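Local atomic coordinates of flavodoxin (Lactobacillus reuteri, PDB entry 5VEG), a protein that binds flavin mononucleotide and probably serves as a low-potential electron donor to redox enzymes, in association with a propanediol-utilization bacterial microcompartment. Residues T41-N44 with E45-A48. Numbering follows the deposited sequence.
Sequences TGNN and EEVA. With FMN (flavin mononucleotide), chain D.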
loop_
_atom_site.group_PDB
_atom_site.type_symbol
_atom_site.label_atom_id
_atom_site.label_comp_id
_atom_site.label_asym_id
_atom_site.label_seq_id
_atom_site.Cartn_x
_atom_site.Cartn_y
_atom_site.Cartn_z
ATOM N N THR A 41 -11.016 11.644 -0.425
ATOM C CA THR A 41 -11.388 12.405 0.759
ATOM C C THR A 41 -10.354 12.284 1.869
ATOM O O THR A 41 -10.634 12.656 3.016
ATOM C CB THR A 41 -12.779 11.980 1.246
ATOM O OG1 THR A 41 -12.939 10.561 1.118
ATOM C CG2 THR A 41 -13.859 12.665 0.410
ATOM N N GLY A 42 -9.156 11.776 1.550
ATOM C CA GLY A 42 -8.020 11.851 2.437
ATOM C C GLY A 42 -7.788 10.652 3.329
ATOM O O GLY A 42 -6.735 10.587 3.970
ATOM N N ASN A 43 -8.739 9.712 3.415
ATOM C CA ASN A 43 -8.581 8.607 4.356
ATOM C C ASN A 43 -7.366 7.748 4.009
ATOM O O ASN A 43 -6.604 7.361 4.896
ATOM C CB ASN A 43 -9.853 7.746 4.391
ATOM C CG ASN A 43 -11.004 8.436 5.129
ATOM O OD1 ASN A 43 -10.784 9.353 5.920
ATOM N ND2 ASN A 43 -12.236 8.004 4.852
ATOM N N ASN A 44 -7.182 7.429 2.731
ATOM C CA ASN A 44 -6.062 6.583 2.333
ATOM C C ASN A 44 -4.744 7.325 2.326
ATOM O O ASN A 44 -3.691 6.686 2.447
ATOM C CB ASN A 44 -6.334 5.981 0.966
ATOM C CG ASN A 44 -7.266 4.805 1.056
ATOM O OD1 ASN A 44 -6.822 3.683 1.277
ATOM N ND2 ASN A 44 -8.569 5.055 0.912
ATOM N N GLU A 45 -4.773 8.653 2.188
ATOM C CA GLU A 45 -3.564 9.432 2.423
ATOM C C GLU A 45 -3.216 9.441 3.904
ATOM O O GLU A 45 -2.038 9.365 4.276
ATOM C CB GLU A 45 -3.740 10.856 1.898
ATOM C CG GLU A 45 -2.578 11.748 2.244
ATOM C CD GLU A 45 -2.693 13.138 1.655
ATOM O OE1 GLU A 45 -3.623 13.386 0.849
ATOM O OE2 GLU A 45 -1.824 13.974 1.995
ATOM N N GLU A 46 -4.237 9.522 4.762
ATOM C CA GLU A 46 -4.020 9.338 6.195
ATOM C C GLU A 46 -3.382 7.983 6.485
ATOM O O GLU A 46 -2.419 7.896 7.260
ATOM C CB GLU A 46 -5.354 9.488 6.940
ATOM C CG GLU A 46 -5.248 9.678 8.430
ATOM C CD GLU A 46 -6.604 10.019 9.065
ATOM O OE1 GLU A 46 -7.567 10.319 8.317
ATOM O OE2 GLU A 46 -6.707 9.994 10.310
ATOM N N VAL A 47 -3.886 6.915 5.857
ATOM C CA VAL A 47 -3.307 5.583 6.063
ATOM C C VAL A 47 -1.847 5.568 5.621
ATOM O O VAL A 47 -0.967 5.073 6.335
ATOM C CB VAL A 47 -4.121 4.515 5.316
ATOM C CG1 VAL A 47 -3.379 3.144 5.319
ATOM C CG2 VAL A 47 -5.553 4.394 5.912
ATOM N N ALA A 48 -1.576 6.102 4.429
ATOM C CA ALA A 48 -0.196 6.188 3.954
ATOM C C ALA A 48 0.679 6.989 4.923
ATOM O O ALA A 48 1.814 6.594 5.216
ATOM C CB ALA A 48 -0.176 6.798 2.550
HETATM N N1 FMN D . -15.515 1.129 -0.120
HETATM C C2 FMN D . -15.261 -0.218 -0.284
HETATM O O2 FMN D . -14.533 -0.798 0.515
HETATM N N3 FMN D . -15.833 -0.913 -1.329
HETATM C C4 FMN D . -16.666 -0.272 -2.222
HETATM O O4 FMN D . -17.154 -0.916 -3.145
HETATM C C4A FMN D . -16.936 1.088 -2.066
HETATM N N5 FMN D . -17.767 1.757 -2.948
HETATM C C5A FMN D . -18.003 3.113 -2.756
HETATM C C6 FMN D . -18.842 3.819 -3.626
HETATM C C7 FMN D . -19.078 5.184 -3.428
HETATM C C7M FMN D . -19.980 5.949 -4.358
HETATM C C8 FMN D . -18.489 5.845 -2.356
HETATM C C8M FMN D . -18.750 7.311 -2.143
HETATM C C9 FMN D . -17.658 5.150 -1.482
HETATM C C9A FMN D . -17.412 3.794 -1.695
HETATM N N10 FMN D . -16.577 3.126 -0.827
HETATM C C10 FMN D . -16.352 1.779 -1.004
HETATM C "C1'" FMN D . -15.999 3.858 0.348
HETATM C "C2'" FMN D . -14.615 4.477 0.201
HETATM O "O2'" FMN D . -13.715 3.472 -0.190
HETATM C "C3'" FMN D . -14.258 4.932 1.604
HETATM O "O3'" FMN D . -15.064 6.021 2.014
HETATM C "C4'" FMN D . -12.801 5.326 1.738
HETATM O "O4'" FMN D . -12.553 5.632 3.088
HETATM C "C5'" FMN D . -12.505 6.568 0.915
HETATM O "O5'" FMN D . -11.104 6.744 0.948
HETATM P P FMN D . -10.443 8.162 0.564
HETATM O O1P FMN D . -10.883 9.177 1.596
HETATM O O2P FMN D . -8.938 7.971 0.640
HETATM O O3P FMN D . -10.913 8.609 -0.787
#
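Asn-44 grips one phosphate oxygen of FMN twice: its backbone N gives a nearly straight hydrogen bond of 2.8 Å to O2P, and its side-chain ND2 gives another to the same oxygen at 3.0 Å. The amide can close back on the phosphate because CG lies beside the backbone N (chi1 -79°), and its orientation is fixed from the far side, where OD1 accepts the backbone N-H of Ser-119. A second phosphate oxygen, O1P, takes Thr-41 OG1 at 2.5 Å and Asn-43 N at 2.9 Å, while Thr-41 N bonds chiefly to O3P. Asn-43 reaches past the phosphate to the ribityl chain, ND2 donating to O4' at 3.0 Å, with an N-H...O angle of 173°. The flavodoxin fold uses the loop after strand 31-38 and the first turn of helix 43-56 as its phosphate-binding site; with no lysine or arginine in this turn, backbone and amide N-H groups, hydroxyls and the helix N-terminus probably offset the phosphate's charge. Gly-42 is the N-cap, and its positive phi (95°) turns the chain into the helix. Its carbonyl O starts the helical ladder, accepting Glu-46 N at 2.8 Å, and the next two rungs run from Val-47 N to Asn-43 O and from Ala-48 N to Asn-44 O. Beyond them, Val-47 rests CG2 on Asn-43 O at 3.3 Å and packs on Ala-117 and Cys-84 of the sheet; Ala-48 sits against Val-35 and Tyr-37, whereas the extended chain of Glu-45 touches Tyr-37 and its end leads away from the turn.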